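Aminoglycoside phosphotransferase (Alicyclobacillus acidocaldarius subsp. acidocaldarius, PDB 4PDY) probably acts as a phosphotransferase of the aminoglycoside phosphotransferase family, which has a protein-kinase-like fold, although its own substrate is not established. Local coordinates at residues G156-R161 with L299-L304; Q167-A172 with S187-L192; L200-D205 with E291-E296; H310-F315 with P319-A324. One frame throughout, in Å; residues are numbered along the deposited sequence.

All four contacts lie in the helical part of the chain, away from the strands of its N-terminal half. Helix 154-173 comes first: near its start it opens contact 1, and further along it opens contact 2, which closes after the short helix 180-187, at the beginning of helix 189-203. The far end of that helix opens contact 3, closed on helix 289-300. Contact 1 closes just afterwards, at 299-304, so contacts 2 and 3 follow one another inside its loop. Contact 4 comes last, closing the short turn between helix 303-315 and helix 319-347. Contact 1 touches contacts 2 and 3 (Pro302 on Leu192, Phe158 on Phe203), and contact 2 touches contact 4 through Met168.

Contact 1. Residues G156-R161 with L299-L304; sequences GLFQAR and LRFPYL
Phe158 and Phe301 carry the apolar part of this contact. Their ring planes are 53° apart with centroids separated by 4.8 Å, an oblique pairing. CD1 of Phe158 sits over one face of the Phe301 ring, toward its rim, and comes within 3.4 Å of Phe301 CG. The opposite face of Phe301 is covered by CD of Pro302, leaving the ring sandwiched between a helix side chain and the next residue of its own chain. Phe301 CG lies anti to the backbone N (chi1 -166°), which sends the ring out of the 299-304 bend toward helix 154-173. There its far end also meets the aliphatic start of Arg161, with CZ of Phe301 3.7 Å from CB of Arg161. With only a methyl group at Phe301, as in alanine, one side of Phe158 and the CB of Arg161 would probably lose their packing partner, and a gap would open between helix 154-173 and the bend.

The second kind of contact is that of a flat cation with an aromatic edge. CE1 of Tyr303 lies over one face of the Arg161 guanidinium, 3.7 Å from NH1, while CG of Leu157 covers the opposite face. The guanidinium in turn stands at the edge of the tyrosine ring, the two planes 60° apart, so this is not a cation-pi stack.

Between these segments, then, the junction of helices 289-300 and 303-315 is held to helix 154-173 by shape and dispersion, without polar bonds.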
# COMPACT_ATOMS: atom_id res chain seq x y z
N GLY A 156 -6.42 -17.67 -0.34
CA GLY A 156 -7.05 -17.96 0.95
C GLY A 156 -7.57 -16.70 1.62
O GLY A 156 -8.61 -16.71 2.26
N LEU A 157 -6.82 -15.61 1.48
CA LEU A 157 -7.22 -14.33 2.04
C LEU A 157 -8.55 -13.87 1.45
O LEU A 157 -9.49 -13.53 2.17
CB LEU A 157 -6.12 -13.30 1.76
CG LEU A 157 -6.34 -11.86 2.19
CD1 LEU A 157 -6.27 -11.71 3.71
CD2 LEU A 157 -5.29 -10.99 1.52
N PHE A 158 -8.64 -13.90 0.13
CA PHE A 158 -9.85 -13.48 -0.54
C PHE A 158 -11.01 -14.47 -0.36
O PHE A 158 -12.17 -14.05 -0.25
CB PHE A 158 -9.57 -13.12 -1.99
CG PHE A 158 -8.92 -11.76 -2.16
CD1 PHE A 158 -9.64 -10.59 -1.93
CD2 PHE A 158 -7.58 -11.64 -2.48
CE1 PHE A 158 -9.05 -9.34 -2.06
CE2 PHE A 158 -6.98 -10.40 -2.60
CZ PHE A 158 -7.72 -9.25 -2.40
N GLN A 159 -10.71 -15.78 -0.31
CA GLN A 159 -11.75 -16.76 -0.03
C GLN A 159 -12.40 -16.49 1.34
O GLN A 159 -13.62 -16.54 1.48
CB GLN A 159 -11.19 -18.16 -0.08
CG GLN A 159 -12.23 -19.21 0.21
CD GLN A 159 -11.68 -20.59 -0.02
OE1 GLN A 159 -10.74 -21.02 0.64
NE2 GLN A 159 -12.24 -21.26 -1.01
N ALA A 160 -11.57 -16.18 2.33
CA ALA A 160 -12.07 -15.90 3.67
C ALA A 160 -12.92 -14.63 3.68
O ALA A 160 -13.98 -14.58 4.31
CB ALA A 160 -10.90 -15.77 4.64
N ARG A 161 -12.47 -13.63 2.94
CA ARG A 161 -13.22 -12.36 2.83
C ARG A 161 -14.59 -12.57 2.16
O ARG A 161 -15.59 -12.00 2.59
CB ARG A 161 -12.42 -11.29 2.10
CG ARG A 161 -11.20 -10.85 2.90
CD ARG A 161 -10.27 -10.00 2.08
NE ARG A 161 -9.22 -9.42 2.92
CZ ARG A 161 -8.19 -8.74 2.45
NH1 ARG A 161 -8.04 -8.56 1.14
NH2 ARG A 161 -7.29 -8.22 3.28
N LEU A 299 -8.27 -6.74 -8.30
CA LEU A 299 -9.20 -5.64 -8.50
C LEU A 299 -10.66 -6.01 -8.62
O LEU A 299 -11.54 -5.26 -8.19
CB LEU A 299 -8.87 -4.86 -9.74
CG LEU A 299 -7.60 -4.08 -9.75
CD1 LEU A 299 -7.46 -3.36 -11.08
CD2 LEU A 299 -7.60 -3.10 -8.59
N ARG A 300 -10.93 -7.19 -9.18
CA ARG A 300 -12.31 -7.61 -9.36
C ARG A 300 -12.99 -7.88 -8.02
O ARG A 300 -14.20 -7.71 -7.90
CB ARG A 300 -12.34 -8.88 -10.23
CG ARG A 300 -13.69 -9.56 -10.40
CD ARG A 300 -14.77 -8.70 -11.01
NE ARG A 300 -14.54 -8.45 -12.42
CZ ARG A 300 -15.34 -7.72 -13.20
NH1 ARG A 300 -15.04 -7.59 -14.48
NH2 ARG A 300 -16.45 -7.16 -12.70
N PHE A 301 -12.23 -8.32 -7.03
CA PHE A 301 -12.83 -8.63 -5.73
C PHE A 301 -13.43 -7.35 -5.13
O PHE A 301 -12.77 -6.31 -5.17
CB PHE A 301 -11.82 -9.17 -4.74
CG PHE A 301 -12.47 -9.79 -3.55
CD1 PHE A 301 -12.85 -11.13 -3.56
CD2 PHE A 301 -12.76 -9.01 -2.44
CE1 PHE A 301 -13.48 -11.69 -2.47
CE2 PHE A 301 -13.40 -9.56 -1.35
CZ PHE A 301 -13.76 -10.90 -1.36
N PRO A 302 -14.64 -7.42 -4.55
CA PRO A 302 -15.27 -6.24 -3.92
C PRO A 302 -14.69 -5.95 -2.52
O PRO A 302 -15.33 -6.14 -1.49
CB PRO A 302 -16.75 -6.62 -3.89
CG PRO A 302 -16.74 -8.10 -3.70
CD PRO A 302 -15.53 -8.60 -4.48
N TYR A 303 -13.44 -5.54 -2.54
CA TYR A 303 -12.66 -5.33 -1.33
C TYR A 303 -13.25 -4.26 -0.42
O TYR A 303 -13.34 -4.44 0.77
CB TYR A 303 -11.24 -4.91 -1.72
CG TYR A 303 -10.38 -4.50 -0.56
CD1 TYR A 303 -9.81 -5.44 0.30
CD2 TYR A 303 -10.14 -3.15 -0.31
CE1 TYR A 303 -9.03 -5.05 1.37
CE2 TYR A 303 -9.35 -2.75 0.74
CZ TYR A 303 -8.79 -3.69 1.58
OH TYR A 303 -8.03 -3.22 2.63
N LEU A 304 -13.66 -3.14 -1.01
CA LEU A 304 -14.15 -2.05 -0.16
C LEU A 304 -15.45 -2.42 0.56
O LEU A 304 -15.56 -2.23 1.77
CB LEU A 304 -14.20 -0.72 -0.93
CG LEU A 304 -14.73 0.57 -0.31
CD1 LEU A 304 -14.00 1.78 -0.89
CD2 LEU A 304 -16.21 0.67 -0.61

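Contact 2. Residues Q167-A172 with S187-L192; sequences QMWLGA and SMRDEL
The indole of Trp169 presents one face to Arg189, whose CG stands 3.4 Å above the ring plane, while Leu192 approaches the six-membered ring obliquely. CG of Arg189 is 3.5 Å from the centroid of the five-membered ring and only 12° off its normal, which makes this a CH-pi contact over the face. The next methylene continues across the same ring, with CD of Arg189 3.4 Å from CD1 of Trp169. At the other end of the indole, CZ3 of Trp169 meets CB of Leu192 at 3.7 Å, and the leucine's CD1 lies close by.

Trp169 CG stands between the backbone N and the carbonyl carbon (chi1 73°), and from there the indole reaches across to the first turn of helix 189-203. The contact is a helix-helix packing within the helical part of this kinase-like fold: helix 154-173 meets helix 189-203 close to the start of the latter, where Met188 occupies the N-cap position. Leu185, on the intervening helix 180-187, touches both Trp169 and Leu192.

The charged end of Arg189 takes little part in the ring contact. Its chain bends at chi3 (-81°), and CZ ends 5.9 Å from the centroid of the five-membered ring, where any cation-pi attraction is weak at most. Instead NE of Arg189 donates a hydrogen bond to the carbonyl oxygen of Leu186, and NH1 forms a long, weak ion pair with Asp173.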
# COMPACT_ATOMS: atom_id res chain seq x y z
N GLN A 167 -21.75 -14.06 4.84
CA GLN A 167 -22.33 -14.17 6.18
C GLN A 167 -22.88 -12.84 6.67
O GLN A 167 -23.94 -12.81 7.25
CB GLN A 167 -21.32 -14.74 7.17
CG GLN A 167 -21.10 -16.23 7.02
CD GLN A 167 -22.40 -17.04 7.01
OE1 GLN A 167 -23.24 -16.88 7.90
NE2 GLN A 167 -22.56 -17.90 5.99
N MSE A 168 -22.16 -11.76 6.40
CA MSE A 168 -22.58 -10.42 6.84
C MSE A 168 -23.87 -10.02 6.19
O MSE A 168 -24.75 -9.55 6.87
CB MSE A 168 -21.49 -9.39 6.60
CG MSE A 168 -20.38 -9.73 7.59
SE MSE A 168 -19.02 -8.36 7.56
CE MSE A 168 -18.22 -8.65 5.81
N TRP A 169 -24.06 -10.24 4.88
CA TRP A 169 -25.35 -9.82 4.33
C TRP A 169 -26.50 -10.77 4.71
O TRP A 169 -27.64 -10.34 4.81
CB TRP A 169 -25.32 -9.47 2.85
CG TRP A 169 -25.19 -10.57 1.90
CD1 TRP A 169 -25.97 -11.70 1.82
CD2 TRP A 169 -24.27 -10.64 0.83
NE1 TRP A 169 -25.56 -12.47 0.76
CE2 TRP A 169 -24.52 -11.85 0.14
CE3 TRP A 169 -23.26 -9.80 0.38
CZ2 TRP A 169 -23.79 -12.24 -0.98
CZ3 TRP A 169 -22.53 -10.18 -0.75
CH2 TRP A 169 -22.79 -11.39 -1.40
N LEU A 170 -26.19 -12.04 4.97
CA LEU A 170 -27.19 -12.93 5.56
C LEU A 170 -27.63 -12.42 6.93
O LEU A 170 -28.82 -12.41 7.26
CB LEU A 170 -26.67 -14.36 5.67
CG LEU A 170 -26.41 -15.08 4.35
CD1 LEU A 170 -25.72 -16.42 4.62
CD2 LEU A 170 -27.70 -15.29 3.55
N GLY A 171 -26.66 -11.95 7.71
CA GLY A 171 -26.97 -11.37 9.01
C GLY A 171 -27.86 -10.14 8.87
O GLY A 171 -28.81 -9.95 9.63
N ALA A 172 -27.55 -9.30 7.89
CA ALA A 172 -28.30 -8.06 7.71
C ALA A 172 -29.73 -8.37 7.25
O ALA A 172 -30.68 -7.70 7.64
CB ALA A 172 -27.61 -7.14 6.71
N SER A 187 -29.09 -4.46 -1.21
CA SER A 187 -29.45 -4.10 -2.57
C SER A 187 -28.38 -4.46 -3.59
O SER A 187 -28.68 -4.55 -4.78
CB SER A 187 -29.75 -2.60 -2.71
OG SER A 187 -28.57 -1.81 -2.71
N MSE A 188 -27.13 -4.65 -3.15
CA MSE A 188 -26.04 -4.96 -4.09
C MSE A 188 -25.53 -6.38 -3.97
O MSE A 188 -24.48 -6.69 -4.53
CB MSE A 188 -24.93 -3.92 -4.01
CG MSE A 188 -24.27 -3.95 -2.65
SE MSE A 188 -22.75 -2.70 -2.57
CE MSE A 188 -23.93 -1.30 -2.14
N ARG A 189 -26.26 -7.27 -3.29
CA ARG A 189 -25.76 -8.63 -3.07
C ARG A 189 -25.41 -9.36 -4.36
O ARG A 189 -24.41 -10.05 -4.42
CB ARG A 189 -26.80 -9.47 -2.35
CG ARG A 189 -26.90 -9.20 -0.86
CD ARG A 189 -28.08 -9.98 -0.28
NE ARG A 189 -29.33 -9.26 -0.53
CZ ARG A 189 -30.54 -9.72 -0.22
NH1 ARG A 189 -30.70 -10.93 0.32
NH2 ARG A 189 -31.60 -8.95 -0.48
N ASP A 190 -26.25 -9.23 -5.38
CA ASP A 190 -26.02 -10.01 -6.58
C ASP A 190 -24.76 -9.54 -7.30
O ASP A 190 -23.96 -10.39 -7.75
CB ASP A 190 -27.26 -10.02 -7.48
CG ASP A 190 -28.42 -10.85 -6.89
OD1 ASP A 190 -28.27 -12.10 -6.71
OD2 ASP A 190 -29.48 -10.26 -6.60
N GLU A 191 -24.50 -8.22 -7.34
CA GLU A 191 -23.26 -7.73 -7.95
C GLU A 191 -22.04 -8.12 -7.13
O GLU A 191 -20.99 -8.45 -7.66
CB GLU A 191 -23.27 -6.22 -8.17
CG GLU A 191 -21.91 -5.66 -8.65
CD GLU A 191 -21.87 -4.14 -8.80
OE1 GLU A 191 -21.20 -3.45 -7.95
OE2 GLU A 191 -22.50 -3.65 -9.77
N LEU A 192 -22.15 -7.99 -5.81
CA LEU A 192 -21.03 -8.35 -4.95
C LEU A 192 -20.68 -9.83 -5.11
O LEU A 192 -19.52 -10.20 -5.21
CB LEU A 192 -21.38 -8.03 -3.50
CG LEU A 192 -21.52 -6.56 -3.11
CD1 LEU A 192 -21.99 -6.51 -1.67
CD2 LEU A 192 -20.20 -5.84 -3.26

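Contact 3. Residues L200-D205 with E291-E296; sequences LALFED and EYRAVE
Two bends in the Arg293 side chain, at chi2 (-123°) and again at chi3, turn its guanidinium back over Leu202 and beside Asp205. Leu202 and Asp205 both set out toward helix 289-300, each with CG anti to the carbonyl carbon, which carries the leucine methyls and the carboxylate to the guanidinium.

The polar link is a salt bridge in which NH1 of Arg293 lies 2.8 Å from OD2 of Asp205. Carboxylate and guanidinium planes are only 11° apart, but the N-H...O angle of 118° makes the hydrogen-bond component weak. NE of Arg293 has a second acidic partner, Asp207, so the guanidinium is drawn to two carboxylates close together in sequence.

Leu202 supplies the apolar half. Its CD2 lies over one face of the guanidinium, toward the rim, 3.4 Å from NH2 of Arg293. The other methyl, CD1, reaches the neighbouring turn and comes within 4.1 Å of CB of Glu296. Replacing Arg293 with a leucine would probably leave Asp205 and Asp207 without their cationic mate and Leu202 CD2 without the flat group it packs on.

Here the end of helix 189-203 packs against helix 289-300, Asp205 being the N-cap residue of helix 206-218. Leu202 also touches Ala297, while Phe203 turns to helix 154-173; Val295 meets helix 252-266 and Glu296 meets helix 319-347, which places helix 289-300 within a bundle.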
# COMPACT_ATOMS: atom_id res chain seq x y z
N LEU A 200 -12.36 -15.01 -7.44
CA LEU A 200 -11.85 -16.29 -6.97
C LEU A 200 -11.59 -17.24 -8.15
O LEU A 200 -10.62 -17.96 -8.12
CB LEU A 200 -12.79 -16.91 -5.95
CG LEU A 200 -12.95 -16.13 -4.63
CD1 LEU A 200 -13.99 -16.78 -3.75
CD2 LEU A 200 -11.63 -16.03 -3.89
N ALA A 201 -12.43 -17.18 -9.19
CA ALA A 201 -12.18 -18.00 -10.40
C ALA A 201 -10.85 -17.62 -11.06
O ALA A 201 -10.08 -18.47 -11.51
CB ALA A 201 -13.33 -17.88 -11.40
N LEU A 202 -10.55 -16.31 -11.08
CA LEU A 202 -9.27 -15.87 -11.64
C LEU A 202 -8.10 -16.34 -10.82
O LEU A 202 -7.08 -16.77 -11.36
CB LEU A 202 -9.21 -14.35 -11.79
CG LEU A 202 -9.94 -13.79 -13.01
CD1 LEU A 202 -10.07 -12.28 -12.86
CD2 LEU A 202 -9.21 -14.12 -14.30
N PHE A 203 -8.22 -16.29 -9.50
CA PHE A 203 -7.17 -16.80 -8.62
C PHE A 203 -6.91 -18.30 -8.81
O PHE A 203 -5.81 -18.76 -8.54
CB PHE A 203 -7.47 -16.51 -7.15
CG PHE A 203 -7.22 -15.07 -6.73
CD1 PHE A 203 -5.95 -14.50 -6.79
CD2 PHE A 203 -8.26 -14.32 -6.23
CE1 PHE A 203 -5.74 -13.19 -6.38
CE2 PHE A 203 -8.05 -13.01 -5.82
CZ PHE A 203 -6.80 -12.45 -5.90
N GLU A 204 -7.93 -19.04 -9.25
CA GLU A 204 -7.85 -20.50 -9.52
C GLU A 204 -7.35 -20.84 -10.93
O GLU A 204 -7.10 -22.00 -11.23
CB GLU A 204 -9.21 -21.14 -9.25
CG GLU A 204 -9.59 -21.04 -7.78
CD GLU A 204 -10.93 -21.67 -7.46
OE1 GLU A 204 -11.78 -21.78 -8.36
OE2 GLU A 204 -11.13 -22.05 -6.28
N ASP A 205 -7.17 -19.83 -11.78
CA ASP A 205 -6.67 -20.05 -13.12
C ASP A 205 -5.18 -20.38 -13.10
O ASP A 205 -4.39 -19.74 -12.40
CB ASP A 205 -6.93 -18.83 -14.03
CG ASP A 205 -8.40 -18.70 -14.45
OD1 ASP A 205 -9.14 -19.73 -14.44
OD2 ASP A 205 -8.83 -17.57 -14.81
N GLU A 291 0.39 -11.60 -15.50
CA GLU A 291 0.50 -10.55 -14.46
C GLU A 291 -0.71 -9.65 -14.50
O GLU A 291 -1.25 -9.28 -13.45
CB GLU A 291 1.80 -9.76 -14.60
CG GLU A 291 2.00 -8.69 -13.52
CD GLU A 291 3.42 -8.20 -13.51
OE1 GLU A 291 3.88 -7.77 -14.57
OE2 GLU A 291 4.07 -8.22 -12.44
N TYR A 292 -1.13 -9.27 -15.70
CA TYR A 292 -2.39 -8.52 -15.83
C TYR A 292 -3.52 -9.29 -15.18
O TYR A 292 -4.38 -8.74 -14.52
CB TYR A 292 -2.74 -8.25 -17.28
CG TYR A 292 -2.11 -7.06 -17.93
CD1 TYR A 292 -2.50 -5.77 -17.56
CD2 TYR A 292 -1.14 -7.20 -18.91
CE1 TYR A 292 -1.95 -4.66 -18.16
CE2 TYR A 292 -0.59 -6.08 -19.52
CZ TYR A 292 -0.99 -4.81 -19.13
OH TYR A 292 -0.47 -3.66 -19.69
N ARG A 293 -3.57 -10.60 -15.44
CA ARG A 293 -4.69 -11.40 -14.92
C ARG A 293 -4.67 -11.49 -13.39
O ARG A 293 -5.72 -11.48 -12.76
CB ARG A 293 -4.72 -12.78 -15.57
CG ARG A 293 -4.79 -12.67 -17.08
CD ARG A 293 -5.97 -13.35 -17.70
NE ARG A 293 -6.07 -14.75 -17.31
CZ ARG A 293 -7.21 -15.41 -17.22
NH1 ARG A 293 -7.20 -16.68 -16.84
NH2 ARG A 293 -8.38 -14.81 -17.49
N ALA A 294 -3.48 -11.60 -12.80
CA ALA A 294 -3.36 -11.56 -11.35
C ALA A 294 -3.87 -10.22 -10.78
O ALA A 294 -4.57 -10.19 -9.78
CB ALA A 294 -1.93 -11.80 -10.92
N VAL A 295 -3.50 -9.12 -11.43
CA VAL A 295 -3.98 -7.80 -11.03
C VAL A 295 -5.51 -7.75 -11.18
O VAL A 295 -6.19 -7.26 -10.29
CB VAL A 295 -3.30 -6.69 -11.87
CG1 VAL A 295 -4.01 -5.37 -11.66
CG2 VAL A 295 -1.83 -6.57 -11.52
N GLU A 296 -6.05 -8.28 -12.28
CA GLU A 296 -7.49 -8.31 -12.43
C GLU A 296 -8.19 -9.11 -11.32
O GLU A 296 -9.26 -8.72 -10.85
CB GLU A 296 -7.88 -8.93 -13.76
CG GLU A 296 -7.54 -8.09 -14.98
CD GLU A 296 -8.00 -8.77 -16.25
OE1 GLU A 296 -7.39 -9.78 -16.67
OE2 GLU A 296 -9.00 -8.29 -16.82

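Contact 4. Residues H310-F315 with P319-A324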
# COMPACT_ATOMS: atom_id res chain seq x y z
N HIS A 310 -17.17 -5.45 7.17
CA HIS A 310 -16.44 -6.13 8.22
C HIS A 310 -16.30 -5.25 9.45
O HIS A 310 -16.57 -5.67 10.56
CB HIS A 310 -15.07 -6.62 7.74
CG HIS A 310 -14.33 -7.40 8.76
ND1 HIS A 310 -14.38 -8.77 8.84
CD2 HIS A 310 -13.54 -7.00 9.79
CE1 HIS A 310 -13.65 -9.18 9.86
NE2 HIS A 310 -13.14 -8.12 10.46
N ALA A 311 -15.88 -4.00 9.23
CA ALA A 311 -15.77 -3.04 10.33
C ALA A 311 -17.12 -2.86 11.02
O ALA A 311 -17.22 -2.90 12.25
CB ALA A 311 -15.23 -1.71 9.83
N ARG A 312 -18.17 -2.68 10.23
CA ARG A 312 -19.48 -2.41 10.79
C ARG A 312 -20.00 -3.51 11.70
O ARG A 312 -20.47 -3.26 12.80
CB ARG A 312 -20.53 -2.14 9.73
CG ARG A 312 -21.85 -1.64 10.28
CD ARG A 312 -22.73 -1.09 9.19
NE ARG A 312 -23.89 -0.34 9.66
CZ ARG A 312 -23.90 0.99 9.85
NH1 ARG A 312 -22.82 1.72 9.66
NH2 ARG A 312 -25.04 1.54 10.24
N TYR A 313 -19.92 -4.75 11.20
CA TYR A 313 -20.60 -5.86 11.85
C TYR A 313 -19.71 -6.63 12.81
O TYR A 313 -20.22 -7.26 13.74
CB TYR A 313 -21.16 -6.78 10.78
CG TYR A 313 -22.21 -6.13 9.89
CD1 TYR A 313 -23.39 -5.62 10.41
CD2 TYR A 313 -22.04 -6.08 8.51
CE1 TYR A 313 -24.36 -5.04 9.58
CE2 TYR A 313 -23.00 -5.52 7.69
CZ TYR A 313 -24.16 -5.02 8.21
OH TYR A 313 -25.11 -4.47 7.40
N HIS A 314 -18.39 -6.62 12.60
CA HIS A 314 -17.48 -7.25 13.55
C HIS A 314 -17.02 -6.31 14.65
O HIS A 314 -16.74 -6.74 15.75
CB HIS A 314 -16.24 -7.82 12.86
CG HIS A 314 -16.52 -9.02 12.01
ND1 HIS A 314 -16.24 -10.31 12.42
CD2 HIS A 314 -16.99 -9.11 10.75
CE1 HIS A 314 -16.57 -11.15 11.46
NE2 HIS A 314 -17.03 -10.45 10.44
N PHE A 315 -16.90 -5.02 14.31
CA PHE A 315 -16.39 -4.05 15.25
C PHE A 315 -17.56 -3.23 15.78
O PHE A 315 -18.13 -3.58 16.82
CB PHE A 315 -15.26 -3.20 14.63
CG PHE A 315 -14.14 -4.00 14.02
CD1 PHE A 315 -13.84 -5.29 14.45
CD2 PHE A 315 -13.36 -3.45 13.01
CE1 PHE A 315 -12.82 -6.01 13.85
CE2 PHE A 315 -12.33 -4.17 12.42
CZ PHE A 315 -12.06 -5.45 12.85
N PRO A 319 -20.96 6.17 11.11
CA PRO A 319 -21.57 6.80 9.94
C PRO A 319 -20.64 6.86 8.71
O PRO A 319 -21.13 6.89 7.57
CB PRO A 319 -21.90 8.22 10.45
CG PRO A 319 -22.05 8.05 11.90
CD PRO A 319 -21.14 6.96 12.34
N SER A 320 -19.33 6.89 8.93
CA SER A 320 -18.39 6.89 7.80
C SER A 320 -18.53 5.67 6.91
O SER A 320 -18.22 5.74 5.72
CB SER A 320 -16.95 7.02 8.27
OG SER A 320 -16.53 5.91 9.04
N GLN A 321 -18.98 4.55 7.49
CA GLN A 321 -19.17 3.32 6.72
C GLN A 321 -20.28 3.51 5.70
O GLN A 321 -20.18 3.02 4.57
CB GLN A 321 -19.52 2.18 7.68
CG GLN A 321 -18.37 1.79 8.58
CD GLN A 321 -18.83 1.17 9.89
OE1 GLN A 321 -20.02 0.98 10.11
NE2 GLN A 321 -17.88 0.88 10.77
N LEU A 322 -21.35 4.17 6.09
CA LEU A 322 -22.45 4.43 5.15
C LEU A 322 -21.98 5.37 4.04
O LEU A 322 -22.25 5.12 2.85
CB LEU A 322 -23.70 4.96 5.84
CG LEU A 322 -24.85 5.28 4.88
CD1 LEU A 322 -25.33 4.05 4.10
CD2 LEU A 322 -26.00 5.91 5.65
N ASP A 323 -21.24 6.42 4.41
CA ASP A 323 -20.66 7.32 3.40
C ASP A 323 -19.86 6.49 2.38
O ASP A 323 -20.01 6.66 1.17
CB ASP A 323 -19.70 8.39 4.01
CG ASP A 323 -20.38 9.33 4.98
OD1 ASP A 323 -21.62 9.47 4.93
OD2 ASP A 323 -19.66 9.96 5.80
N ALA A 324 -19.00 5.60 2.89
CA ALA A 324 -18.14 4.81 2.00
C ALA A 324 -18.93 3.86 1.09
O ALA A 324 -18.64 3.76 -0.10
CB ALA A 324 -17.12 4.04 2.80
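Gln321 is the buried centre of this contact, with its amide laid against the backbone and side chain of Arg312. On the tight side, OE1 of Gln321 accepts a hydrogen bond from NH1 of Arg312 at 2.9 Å. The donor lies in the carbonyl plane of the amide, whereas the oxygen is tilted out of the guanidinium plane and the N-H...O angle is 138°: the bond is sound but bent. The planes of the two groups stand 76° apart. OE1 also lies 3.2 Å from CB of Arg312, so the amide packs along the aliphatic start of the arginine as well as bonding to its tip. Arg312 has CG anti to the backbone N and stays extended as far as NE; chi4 of 92° then swings the guanidinium so that NH1 returns to the glutamine oxygen.

The amide nitrogen faces a different surface. NE2 of Gln321 is 3.8 Å from CB of Ala311 and donates a hydrogen bond to the carbonyl oxygen of Ala316, in the turn between the helices. NH2 of Arg312 makes a salt bridge to Asp179, tying the pair to the approach to helix 180-187.

The looser side is toward the turn: whereas Gln321 is buried, Phe315, Pro319 and Ser320 are exposed to solvent and add little or nothing to the packing between the two segments.

Helix 303-315, with a wider pi-type turn at 311-315, thus meets helix 319-347 across a short connection, an alpha-alpha hairpin whose glutamine joins both helices to the turn.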